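Side-chain contacts in SAM dependent methyltransferase (Aquifex aeolicus, PDB 3DH0), which probably acts as a methyltransferase, binding S-adenosylmethionine as the likely methyl donor: residues L21-P26 / M112-H117; F50-L55 / E80-L85; K124-L129 / L166-A171. All blocks are in the same frame, centred on the assembly; numbering follows the deposited sequence.

Contact 1: L21-P26 / M112-H117; sequences LELFDP and MAFTFH. With SAM (S-adenosylmethionine), chain C.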
loop_
_atom_site.group_PDB
_atom_site.type_symbol
_atom_site.label_atom_id
_atom_site.label_comp_id
_atom_site.label_asym_id
_atom_site.label_seq_id
_atom_site.Cartn_x
_atom_site.Cartn_y
_atom_site.Cartn_z
ATOM N N LEU A 21 12.020 6.448 6.848
ATOM C CA LEU A 21 12.929 5.435 6.359
ATOM C C LEU A 21 13.450 4.590 7.506
ATOM O O LEU A 21 13.850 3.450 7.315
ATOM C CB LEU A 21 14.075 6.102 5.621
ATOM C CG LEU A 21 13.526 6.891 4.438
ATOM C CD1 LEU A 21 14.594 7.815 3.913
ATOM C CD2 LEU A 21 13.036 5.929 3.361
ATOM N N GLU A 22 13.437 5.159 8.702
ATOM C CA GLU A 22 13.904 4.453 9.884
ATOM C C GLU A 22 13.013 3.262 10.222
ATOM O O GLU A 22 13.342 2.458 11.091
ATOM C CB GLU A 22 13.957 5.421 11.062
ATOM C CG GLU A 22 15.074 6.447 10.952
ATOM C CD GLU A 22 14.773 7.718 11.722
ATOM O OE1 GLU A 22 13.943 7.651 12.656
ATOM O OE2 GLU A 22 15.368 8.775 11.393
ATOM N N LEU A 23 11.878 3.150 9.535
ATOM C CA LEU A 23 10.950 2.055 9.789
ATOM C C LEU A 23 11.409 0.809 9.069
ATOM O O LEU A 23 11.402 -0.289 9.634
ATOM C CB LEU A 23 9.538 2.428 9.330
ATOM C CG LEU A 23 8.741 3.384 10.220
ATOM C CD1 LEU A 23 9.504 4.679 10.405
ATOM C CD2 LEU A 23 7.391 3.646 9.588
ATOM N N PHE A 24 11.799 0.995 7.813
ATOM C CA PHE A 24 12.284 -0.089 6.963
ATOM C C PHE A 24 12.763 0.482 5.644
ATOM O O PHE A 24 12.319 1.548 5.225
ATOM C CB PHE A 24 11.180 -1.121 6.713
ATOM C CG PHE A 24 10.018 -0.596 5.933
ATOM C CD1 PHE A 24 10.045 -0.586 4.537
ATOM C CD2 PHE A 24 8.887 -0.126 6.591
ATOM C CE1 PHE A 24 8.962 -0.119 3.806
ATOM C CE2 PHE A 24 7.786 0.348 5.873
ATOM C CZ PHE A 24 7.820 0.352 4.472
ATOM N N ASP A 25 13.687 -0.220 4.999
ATOM C CA ASP A 25 14.220 0.218 3.710
ATOM C C ASP A 25 13.156 -0.038 2.640
ATOM O O ASP A 25 12.761 -1.179 2.405
ATOM C CB ASP A 25 15.487 -0.566 3.370
ATOM C CG ASP A 25 16.203 -0.002 2.184
ATOM O OD1 ASP A 25 17.309 0.546 2.370
ATOM O OD2 ASP A 25 15.658 -0.086 1.066
ATOM N N PRO A 26 12.673 1.027 1.986
ATOM C CA PRO A 26 11.651 0.897 0.952
ATOM C C PRO A 26 11.940 -0.087 -0.177
ATOM O O PRO A 26 11.154 -1.012 -0.387
ATOM C CB PRO A 26 11.486 2.324 0.456
ATOM C CG PRO A 26 11.707 3.101 1.691
ATOM C CD PRO A 26 12.935 2.447 2.265
ATOM N N MET A 112 0.052 -2.191 0.020
ATOM C CA MET A 112 -0.783 -1.498 0.986
ATOM C C MET A 112 0.047 -1.130 2.219
ATOM O O MET A 112 0.174 -1.926 3.143
ATOM C CB MET A 112 -1.957 -2.396 1.372
ATOM C CG MET A 112 -3.281 -1.668 1.430
ATOM S SD MET A 112 -4.651 -2.730 1.876
ATOM C CE MET A 112 -4.654 -3.868 0.559
ATOM N N ALA A 113 0.613 0.073 2.232
ATOM C CA ALA A 113 1.445 0.499 3.359
ATOM C C ALA A 113 0.733 1.331 4.423
ATOM O O ALA A 113 0.391 2.487 4.201
ATOM C CB ALA A 113 2.666 1.256 2.847
ATOM N N PHE A 114 0.545 0.725 5.591
ATOM C CA PHE A 114 -0.120 1.363 6.725
ATOM C C PHE A 114 -1.539 1.834 6.433
ATOM O O PHE A 114 -2.024 2.775 7.061
ATOM C CB PHE A 114 0.698 2.558 7.227
ATOM C CG PHE A 114 2.103 2.209 7.611
ATOM C CD1 PHE A 114 3.170 2.556 6.781
ATOM C CD2 PHE A 114 2.361 1.526 8.798
ATOM C CE1 PHE A 114 4.465 2.232 7.123
ATOM C CE2 PHE A 114 3.654 1.196 9.154
ATOM C CZ PHE A 114 4.717 1.550 8.316
ATOM N N THR A 115 -2.215 1.181 5.503
ATOM C CA THR A 115 -3.558 1.606 5.183
ATOM C C THR A 115 -4.638 0.554 5.446
ATOM O O THR A 115 -5.819 0.887 5.540
ATOM C CB THR A 115 -3.613 2.141 3.701
ATOM O OG1 THR A 115 -4.969 2.189 3.224
ATOM C CG2 THR A 115 -2.790 1.266 2.796
ATOM N N PHE A 116 -4.249 -0.706 5.601
ATOM C CA PHE A 116 -5.232 -1.758 5.830
ATOM C C PHE A 116 -6.141 -1.517 7.037
ATOM O O PHE A 116 -7.359 -1.654 6.938
ATOM C CB PHE A 116 -4.541 -3.099 5.994
ATOM C CG PHE A 116 -5.474 -4.270 5.925
ATOM C CD1 PHE A 116 -5.965 -4.716 4.701
ATOM C CD2 PHE A 116 -5.868 -4.926 7.084
ATOM C CE1 PHE A 116 -6.836 -5.801 4.631
ATOM C CE2 PHE A 116 -6.736 -6.007 7.031
ATOM C CZ PHE A 116 -7.224 -6.450 5.800
ATOM N N HIS A 117 -5.556 -1.170 8.177
ATOM C CA HIS A 117 -6.342 -0.923 9.384
ATOM C C HIS A 117 -7.260 0.303 9.261
ATOM O O HIS A 117 -8.037 0.587 10.168
ATOM C CB HIS A 117 -5.420 -0.719 10.590
ATOM C CG HIS A 117 -4.634 0.549 10.525
ATOM N ND1 HIS A 117 -3.561 0.717 9.676
ATOM C CD2 HIS A 117 -4.826 1.748 11.133
ATOM C CE1 HIS A 117 -3.129 1.963 9.757
ATOM N NE2 HIS A 117 -3.882 2.609 10.633
HETATM N N SAM C . 0.948 4.827 2.831
HETATM C CA SAM C . 1.254 6.275 3.047
HETATM C C SAM C . 2.739 6.480 3.235
HETATM O O SAM C . 3.479 5.495 3.200
HETATM O OXT SAM C . 3.109 7.685 3.418
HETATM C CB SAM C . 0.507 6.782 4.276
HETATM C CG SAM C . -0.882 6.287 4.237
HETATM S SD SAM C . -2.047 6.702 5.563
HETATM C CE SAM C . -1.424 5.745 6.946
HETATM C "C5'" SAM C . -3.457 5.865 5.008
HETATM C "C4'" SAM C . -4.183 6.500 3.840
HETATM O "O4'" SAM C . -5.235 5.590 3.539
HETATM C "C3'" SAM C . -4.951 7.780 4.223
HETATM O "O3'" SAM C . -4.259 8.854 3.522
HETATM C "C2'" SAM C . -6.340 7.632 3.634
HETATM O "O2'" SAM C . -6.915 8.722 2.944
HETATM C "C1'" SAM C . -6.196 6.286 2.858
HETATM N N9 SAM C . -7.353 5.414 2.810
HETATM C C8 SAM C . -8.226 5.027 3.807
HETATM N N7 SAM C . -9.144 4.211 3.395
HETATM C C5 SAM C . -8.871 4.041 2.038
HETATM C C6 SAM C . -9.495 3.268 1.017
HETATM N N6 SAM C . -10.582 2.504 1.262
HETATM N N1 SAM C . -8.961 3.314 -0.265
HETATM C C2 SAM C . -7.872 4.093 -0.467
HETATM N N3 SAM C . -7.216 4.849 0.420
HETATM C C4 SAM C . -7.768 4.777 1.663
#
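Leu23 and Phe114 hold the closest approach of the two backbones, and even there their CA atoms stand 11.5 Å apart, so the gap between 21-26 and 112-117 is bridged by side chains alone. Phe114 reaches into it from one side and Leu23 and Phe24 from the other. Leaving the end of strand 107-113 with a positive phi of 58°, Phe114 has CG anti to its carbonyl carbon (chi1 -57°), and the far end of its ring meets both partners. Leu23 brings one branch, CD2, to within 3.6 Å of Phe114 CZ, the two side chains crossing obliquely. Phe24 runs past Phe114 in the opposite direction: its CE2 lies 4.0 Å from Phe114 CE1, which sits at the edge of the Phe24 ring near its plane. All three side chains are buried.

The same turn lines the S-adenosylmethionine pocket. Ala113 O accepts a hydrogen bond of 2.8 Å from the amino N of the ligand, Phe114 CB is 3.8 Å from its methyl carbon CE, and Thr115 OG1 gives a weak bond to the ribose O4'. Replacing Phe114 by an alanine would probably leave a gap where Leu23 CD2 and Phe24 CE2 now meet the ring, their ends free to shift beside the methyl-donor pocket.

On the sheet side, Leu23 and the Phe114 ring both meet Trp144, while Phe24 rests on Ile142 of strand 137-144, to which the Phe114 backbone is hydrogen-bonded. The Phe24 ring also meets Tyr51, just ahead of helix 52-59, and Asp25 caps helix 26-33 at Lys28 N.

Contact 2: F50-L55 / E80-L85; sequences FYLPYL and EKVNKL. With SAM (S-adenosylmethionine), chain C.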
loop_
_atom_site.group_PDB
_atom_site.type_symbol
_atom_site.label_atom_id
_atom_site.label_comp_id
_atom_site.label_asym_id
_atom_site.label_seq_id
_atom_site.Cartn_x
_atom_site.Cartn_y
_atom_site.Cartn_z
ATOM N N PHE A 50 4.621 9.234 -0.339
ATOM C CA PHE A 50 5.953 9.011 0.206
ATOM C C PHE A 50 6.722 7.893 -0.474
ATOM O O PHE A 50 7.820 8.115 -0.961
ATOM C CB PHE A 50 5.875 8.733 1.703
ATOM C CG PHE A 50 7.215 8.568 2.348
ATOM C CD1 PHE A 50 8.080 9.654 2.467
ATOM C CD2 PHE A 50 7.637 7.321 2.799
ATOM C CE1 PHE A 50 9.354 9.500 3.026
ATOM C CE2 PHE A 50 8.911 7.152 3.361
ATOM C CZ PHE A 50 9.770 8.244 3.473
ATOM N N TYR A 51 6.155 6.694 -0.504
ATOM C CA TYR A 51 6.813 5.559 -1.144
ATOM C C TYR A 51 6.734 5.548 -2.675
ATOM O O TYR A 51 7.288 4.669 -3.314
ATOM C CB TYR A 51 6.237 4.255 -0.599
ATOM C CG TYR A 51 6.538 4.033 0.856
ATOM C CD1 TYR A 51 7.840 3.810 1.289
ATOM C CD2 TYR A 51 5.531 4.068 1.808
ATOM C CE1 TYR A 51 8.129 3.633 2.635
ATOM C CE2 TYR A 51 5.818 3.891 3.166
ATOM C CZ TYR A 51 7.115 3.676 3.561
ATOM O OH TYR A 51 7.418 3.515 4.879
ATOM N N LEU A 52 6.065 6.530 -3.262
ATOM C CA LEU A 52 5.923 6.588 -4.714
ATOM C C LEU A 52 7.237 6.660 -5.493
ATOM O O LEU A 52 7.384 6.023 -6.538
ATOM C CB LEU A 52 4.994 7.748 -5.112
ATOM C CG LEU A 52 3.479 7.499 -4.930
ATOM C CD1 LEU A 52 2.669 8.701 -5.419
ATOM C CD2 LEU A 52 3.071 6.249 -5.691
ATOM N N PRO A 53 8.205 7.448 -5.013
ATOM C CA PRO A 53 9.472 7.512 -5.751
ATOM C C PRO A 53 10.110 6.127 -5.873
ATOM O O PRO A 53 10.840 5.839 -6.819
ATOM C CB PRO A 53 10.313 8.452 -4.891
ATOM C CG PRO A 53 9.287 9.402 -4.368
ATOM C CD PRO A 53 8.153 8.488 -3.969
ATOM N N TYR A 54 9.811 5.276 -4.901
ATOM C CA TYR A 54 10.348 3.930 -4.848
ATOM C C TYR A 54 9.692 3.013 -5.838
ATOM O O TYR A 54 10.343 2.472 -6.712
ATOM C CB TYR A 54 10.195 3.397 -3.431
ATOM C CG TYR A 54 10.976 4.227 -2.456
ATOM C CD1 TYR A 54 12.360 4.110 -2.381
ATOM C CD2 TYR A 54 10.350 5.216 -1.688
ATOM C CE1 TYR A 54 13.111 4.950 -1.586
ATOM C CE2 TYR A 54 11.103 6.073 -0.882
ATOM C CZ TYR A 54 12.491 5.928 -0.846
ATOM O OH TYR A 54 13.264 6.782 -0.099
ATOM N N LEU A 55 8.390 2.838 -5.682
ATOM C CA LEU A 55 7.602 2.014 -6.584
ATOM C C LEU A 55 7.874 2.437 -8.031
ATOM O O LEU A 55 8.041 1.610 -8.920
ATOM C CB LEU A 55 6.124 2.210 -6.263
ATOM C CG LEU A 55 5.698 1.823 -4.848
ATOM C CD1 LEU A 55 4.302 2.360 -4.568
ATOM C CD2 LEU A 55 5.757 0.306 -4.689
ATOM N N GLU A 80 1.051 16.609 -6.942
ATOM C CA GLU A 80 2.047 17.659 -7.040
ATOM C C GLU A 80 3.411 17.052 -6.752
ATOM O O GLU A 80 4.438 17.521 -7.225
ATOM C CB GLU A 80 1.755 18.794 -6.058
ATOM C CG GLU A 80 2.871 19.832 -6.030
ATOM C CD GLU A 80 2.472 21.166 -5.421
ATOM O OE1 GLU A 80 1.985 21.193 -4.264
ATOM O OE2 GLU A 80 2.659 22.206 -6.095
ATOM N N LYS A 81 3.419 15.986 -5.979
ATOM C CA LYS A 81 4.666 15.336 -5.666
ATOM C C LYS A 81 5.284 14.724 -6.909
ATOM O O LYS A 81 6.428 15.009 -7.231
ATOM C CB LYS A 81 4.452 14.251 -4.613
ATOM C CG LYS A 81 5.515 13.169 -4.638
ATOM C CD LYS A 81 6.438 13.249 -3.443
ATOM C CE LYS A 81 5.731 12.781 -2.193
ATOM N NZ LYS A 81 6.537 13.024 -0.980
ATOM N N VAL A 82 4.535 13.884 -7.617
ATOM C CA VAL A 82 5.093 13.250 -8.800
ATOM C C VAL A 82 5.609 14.259 -9.807
ATOM O O VAL A 82 6.611 14.007 -10.484
ATOM C CB VAL A 82 4.076 12.318 -9.519
ATOM C CG1 VAL A 82 3.368 11.435 -8.509
ATOM C CG2 VAL A 82 3.111 13.134 -10.336
ATOM N N ASN A 83 4.938 15.401 -9.907
ATOM C CA ASN A 83 5.361 16.413 -10.861
ATOM C C ASN A 83 6.574 17.147 -10.401
ATOM O O ASN A 83 7.375 17.615 -11.203
ATOM C CB ASN A 83 4.266 17.429 -11.101
ATOM C CG ASN A 83 3.153 16.872 -11.912
ATOM O OD1 ASN A 83 2.354 16.080 -11.414
ATOM N ND2 ASN A 83 3.095 17.255 -13.186
ATOM N N LYS A 84 6.696 17.258 -9.093
ATOM C CA LYS A 84 7.805 17.957 -8.512
ATOM C C LYS A 84 9.052 17.116 -8.673
ATOM O O LYS A 84 10.137 17.642 -8.915
ATOM C CB LYS A 84 7.497 18.214 -7.048
ATOM C CG LYS A 84 8.333 19.269 -6.381
ATOM C CD LYS A 84 7.584 19.822 -5.175
ATOM C CE LYS A 84 6.313 20.568 -5.624
ATOM N NZ LYS A 84 5.443 20.941 -4.466
ATOM N N LEU A 85 8.883 15.802 -8.568
ATOM C CA LEU A 85 10.007 14.876 -8.664
ATOM C C LEU A 85 10.279 14.358 -10.064
ATOM O O LEU A 85 11.350 13.814 -10.320
ATOM C CB LEU A 85 9.799 13.694 -7.716
ATOM C CG LEU A 85 9.622 14.013 -6.222
ATOM C CD1 LEU A 85 9.539 12.725 -5.425
ATOM C CD2 LEU A 85 10.769 14.871 -5.725
HETATM N N SAM C . 0.948 4.827 2.831
HETATM C CA SAM C . 1.254 6.275 3.047
HETATM C C SAM C . 2.739 6.480 3.235
HETATM O O SAM C . 3.479 5.495 3.200
HETATM O OXT SAM C . 3.109 7.685 3.418
HETATM C CB SAM C . 0.507 6.782 4.276
HETATM C CG SAM C . -0.882 6.287 4.237
HETATM S SD SAM C . -2.047 6.702 5.563
HETATM C CE SAM C . -1.424 5.745 6.946
HETATM C "C5'" SAM C . -3.457 5.865 5.008
HETATM C "C4'" SAM C . -4.183 6.500 3.840
HETATM O "O4'" SAM C . -5.235 5.590 3.539
HETATM C "C3'" SAM C . -4.951 7.780 4.223
HETATM O "O3'" SAM C . -4.259 8.854 3.522
HETATM C "C2'" SAM C . -6.340 7.632 3.634
HETATM O "O2'" SAM C . -6.915 8.722 2.944
HETATM C "C1'" SAM C . -6.196 6.286 2.858
HETATM N N9 SAM C . -7.353 5.414 2.810
HETATM C C8 SAM C . -8.226 5.027 3.807
HETATM N N7 SAM C . -9.144 4.211 3.395
HETATM C C5 SAM C . -8.871 4.041 2.038
HETATM C C6 SAM C . -9.495 3.268 1.017
HETATM N N6 SAM C . -10.582 2.504 1.262
HETATM N N1 SAM C . -8.961 3.314 -0.265
HETATM C C2 SAM C . -7.872 4.093 -0.467
HETATM N N3 SAM C . -7.216 4.849 0.420
HETATM C C4 SAM C . -7.768 4.777 1.663
#
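Pro53 and Leu85 meet at a slant, with Pro53 CG 3.5 Å from Leu85 CD1 at the last residue of helix 72-85. Deeper in, Leu52 points toward the other helix and runs aslant to Val82, Leu52 CD1 lying 4.2 Å from Val82 CG1. The valine places this branch, CG1, anti to its own carbonyl carbon (chi1 -46°). Lys81 starts toward the 50-55 segment but bends at its second and third torsions, laying the aliphatic CE 4.2 Å from the backbone N of Phe50. Its charged end goes elsewhere, to a salt bridge with Asp16.

The Phe50 side chain leaves the backbone away from helix 72-85, with CG anti to its N (chi1 -177°), and its CD2 lies 3.6 Å above the plane of the Tyr51 ring, over its centre. Phe50 CB approaches the carboxylate OXT of S-adenosylmethionine at 3.4 Å, and both aromatic residues belong to its pocket.

This is apolar packing between successive helices of the methyltransferase fold. On the sheet side, Leu52 reaches Val65 and Ala67 of strand 64-69 and Asp43 of strand 40-43. Tyr51 and Tyr54 pack on Pro26, where helix 26-33 begins.

Contact 3: K124-L129 / L166-A171; sequences KFLEEL and LILEDA. With SAM (S-adenosylmethionine), chain C.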
loop_
_atom_site.group_PDB
_atom_site.type_symbol
_atom_site.label_atom_id
_atom_site.label_comp_id
_atom_site.label_asym_id
_atom_site.label_seq_id
_atom_site.Cartn_x
_atom_site.Cartn_y
_atom_site.Cartn_z
ATOM N N LYS A 124 -14.839 -6.369 1.869
ATOM C CA LYS A 124 -15.621 -5.864 0.749
ATOM C C LYS A 124 -14.654 -5.123 -0.157
ATOM O O LYS A 124 -14.835 -5.074 -1.370
ATOM C CB LYS A 124 -16.713 -4.920 1.266
ATOM C CG LYS A 124 -17.664 -4.377 0.220
ATOM C CD LYS A 124 -18.788 -3.555 0.867
ATOM C CE LYS A 124 -19.658 -4.407 1.807
ATOM N NZ LYS A 124 -20.718 -3.632 2.526
ATOM N N PHE A 125 -13.627 -4.537 0.448
ATOM C CA PHE A 125 -12.610 -3.817 -0.304
ATOM C C PHE A 125 -11.741 -4.860 -0.989
ATOM O O PHE A 125 -11.329 -4.699 -2.142
ATOM C CB PHE A 125 -11.769 -2.965 0.636
ATOM C CG PHE A 125 -10.645 -2.259 -0.049
ATOM C CD1 PHE A 125 -9.402 -2.865 -0.170
ATOM C CD2 PHE A 125 -10.839 -1.003 -0.614
ATOM C CE1 PHE A 125 -8.368 -2.228 -0.844
ATOM C CE2 PHE A 125 -9.813 -0.358 -1.290
ATOM C CZ PHE A 125 -8.576 -0.966 -1.407
ATOM N N LEU A 126 -11.479 -5.941 -0.255
ATOM C CA LEU A 126 -10.690 -7.060 -0.762
ATOM C C LEU A 126 -11.294 -7.640 -2.040
ATOM O O LEU A 126 -10.566 -8.052 -2.936
ATOM C CB LEU A 126 -10.603 -8.160 0.289
ATOM C CG LEU A 126 -9.498 -8.038 1.334
ATOM C CD1 LEU A 126 -8.134 -8.139 0.668
ATOM C CD2 LEU A 126 -9.635 -6.723 2.054
ATOM N N GLU A 127 -12.622 -7.685 -2.119
ATOM C CA GLU A 127 -13.267 -8.220 -3.309
ATOM C C GLU A 127 -12.993 -7.287 -4.472
ATOM O O GLU A 127 -12.641 -7.727 -5.574
ATOM C CB GLU A 127 -14.774 -8.355 -3.107
ATOM C CG GLU A 127 -15.145 -9.313 -2.009
ATOM C CD GLU A 127 -14.500 -10.694 -2.165
ATOM O OE1 GLU A 127 -14.752 -11.364 -3.191
ATOM O OE2 GLU A 127 -13.744 -11.107 -1.252
ATOM N N GLU A 128 -13.144 -5.991 -4.220
ATOM C CA GLU A 128 -12.898 -4.999 -5.257
ATOM C C GLU A 128 -11.443 -5.133 -5.721
ATOM O O GLU A 128 -11.147 -5.010 -6.909
ATOM C CB GLU A 128 -13.173 -3.600 -4.699
ATOM C CG GLU A 128 -12.983 -2.444 -5.674
ATOM C CD GLU A 128 -13.875 -2.518 -6.915
ATOM O OE1 GLU A 128 -14.976 -3.107 -6.854
ATOM O OE2 GLU A 128 -13.477 -1.960 -7.956
ATOM N N LEU A 129 -10.547 -5.413 -4.776
ATOM C CA LEU A 129 -9.133 -5.560 -5.087
ATOM C C LEU A 129 -8.803 -6.680 -6.079
ATOM O O LEU A 129 -7.967 -6.499 -6.960
ATOM C CB LEU A 129 -8.336 -5.778 -3.803
ATOM C CG LEU A 129 -7.482 -4.616 -3.275
ATOM C CD1 LEU A 129 -6.789 -5.078 -2.025
ATOM C CD2 LEU A 129 -6.451 -4.171 -4.301
ATOM N N LEU A 166 -6.085 -13.356 8.819
ATOM C CA LEU A 166 -7.278 -14.166 9.015
ATOM C C LEU A 166 -8.321 -13.628 8.046
ATOM O O LEU A 166 -9.000 -14.378 7.332
ATOM C CB LEU A 166 -7.744 -14.013 10.457
ATOM C CG LEU A 166 -8.604 -15.118 11.058
ATOM C CD1 LEU A 166 -7.840 -15.790 12.210
ATOM C CD2 LEU A 166 -9.936 -14.517 11.546
ATOM N N ILE A 167 -8.417 -12.304 8.031
ATOM C CA ILE A 167 -9.343 -11.593 7.172
ATOM C C ILE A 167 -9.029 -11.943 5.733
ATOM O O ILE A 167 -9.913 -12.255 4.947
ATOM C CB ILE A 167 -9.206 -10.081 7.379
ATOM C CG1 ILE A 167 -9.487 -9.745 8.839
ATOM C CG2 ILE A 167 -10.176 -9.338 6.486
ATOM C CD1 ILE A 167 -9.414 -8.286 9.149
ATOM N N LEU A 168 -7.755 -11.884 5.390
ATOM C CA LEU A 168 -7.304 -12.212 4.057
ATOM C C LEU A 168 -7.819 -13.607 3.706
ATOM O O LEU A 168 -8.214 -13.878 2.569
ATOM C CB LEU A 168 -5.776 -12.180 4.021
ATOM C CG LEU A 168 -5.084 -11.040 3.264
ATOM C CD1 LEU A 168 -5.693 -9.705 3.608
ATOM C CD2 LEU A 168 -3.613 -11.049 3.610
ATOM N N GLU A 169 -7.819 -14.492 4.695
ATOM C CA GLU A 169 -8.287 -15.850 4.478
ATOM C C GLU A 169 -9.779 -15.843 4.139
ATOM O O GLU A 169 -10.214 -16.526 3.209
ATOM C CB GLU A 169 -8.037 -16.695 5.717
ATOM C CG GLU A 169 -8.190 -18.174 5.461
ATOM C CD GLU A 169 -7.813 -19.005 6.670
ATOM O OE1 GLU A 169 -6.768 -18.688 7.291
ATOM O OE2 GLU A 169 -8.548 -19.968 6.990
ATOM N N ASP A 170 -10.569 -15.080 4.887
ATOM C CA ASP A 170 -11.991 -15.006 4.585
ATOM C C ASP A 170 -12.158 -14.531 3.153
ATOM O O ASP A 170 -12.910 -15.117 2.376
ATOM C CB ASP A 170 -12.719 -13.998 5.474
ATOM C CG ASP A 170 -12.707 -14.376 6.933
ATOM O OD1 ASP A 170 -13.540 -13.798 7.675
ATOM O OD2 ASP A 170 -11.871 -15.231 7.335
ATOM N N ALA A 171 -11.461 -13.451 2.817
ATOM C CA ALA A 171 -11.541 -12.862 1.488
ATOM C C ALA A 171 -11.031 -13.782 0.385
ATOM O O ALA A 171 -11.146 -13.468 -0.808
ATOM C CB ALA A 171 -10.777 -11.550 1.460
HETATM N N SAM C . 0.948 4.827 2.831
HETATM C CA SAM C . 1.254 6.275 3.047
HETATM C C SAM C . 2.739 6.480 3.235
HETATM O O SAM C . 3.479 5.495 3.200
HETATM O OXT SAM C . 3.109 7.685 3.418
HETATM C CB SAM C . 0.507 6.782 4.276
HETATM C CG SAM C . -0.882 6.287 4.237
HETATM S SD SAM C . -2.047 6.702 5.563
HETATM C CE SAM C . -1.424 5.745 6.946
HETATM C "C5'" SAM C . -3.457 5.865 5.008
HETATM C "C4'" SAM C . -4.183 6.500 3.840
HETATM O "O4'" SAM C . -5.235 5.590 3.539
HETATM C "C3'" SAM C . -4.951 7.780 4.223
HETATM O "O3'" SAM C . -4.259 8.854 3.522
HETATM C "C2'" SAM C . -6.340 7.632 3.634
HETATM O "O2'" SAM C . -6.915 8.722 2.944
HETATM C "C1'" SAM C . -6.196 6.286 2.858
HETATM N N9 SAM C . -7.353 5.414 2.810
HETATM C C8 SAM C . -8.226 5.027 3.807
HETATM N N7 SAM C . -9.144 4.211 3.395
HETATM C C5 SAM C . -8.871 4.041 2.038
HETATM C C6 SAM C . -9.495 3.268 1.017
HETATM N N6 SAM C . -10.582 2.504 1.262
HETATM N N1 SAM C . -8.961 3.314 -0.265
HETATM C C2 SAM C . -7.872 4.093 -0.467
HETATM N N3 SAM C . -7.216 4.849 0.420
HETATM C C4 SAM C . -7.768 4.777 1.663
#
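Helix 122-132, the connection of a beta-alpha-beta crossover from strand 107-113 to strand 137-144 in the Rossmann-like methyltransferase fold, packs through Leu126 against Ala171 and Leu168 of segment 166-171. The methyl carbon of Ala171 points toward Leu126 and lies 3.6 Å from its CB and 3.7 Å from its CG. So small a side chain lets the backbones come near, the CA atoms of Leu126 and Ala171 being 6.3 Å apart. Leu126 carries CG anti to its carbonyl carbon (chi1 -86°) and sends CD1 on to CD1 of Leu168, 4.1 Å away. The two leucines cross at about a right angle, and although the Leu168 side chain starts out away from helix 122-132, its end comes back to it.

Both helices cover the same face of the central sheet: Leu129 rests on Ile110 and Met112 of strand 107-113, and Leu168 on Val188 and Ala190 of strand 185-191, a strand antiparallel to 137-144, its neighbour in the sheet. At the exposed margin Glu127 bends at its second torsion, bringing OE2 4.0 Å from Ala171 CB. This is contact without polar pairing across the helices, since the carboxylate forms its salt bridge with Lys130 one turn along its own helix. On another side of helix 122-132, Phe125 borders the S-adenosylmethionine pocket, its CE2 3.9 Å from N1 of the adenine.

From the N terminus, residues 21-26 come first; contact 1 joins the loop before helix 26-33 to the end of strand 107-113, closing a long loop. Contact 2 opens and closes wholly within that loop, tying helix 52-59 to helix 72-85. Only after contact 1 is complete does contact 3 begin, joining helix 122-132 to helix 161-170 further along. Contacts 1 and 2 also touch through Leu21 with Tyr54, and contacts 1 and 3 through Phe116 with Leu126 and Ile167. Contacts 2 and 3 lie on opposite sides of the chain's centre, about 28 Å apart between centres, yet segments of all three reach S-adenosylmethionine.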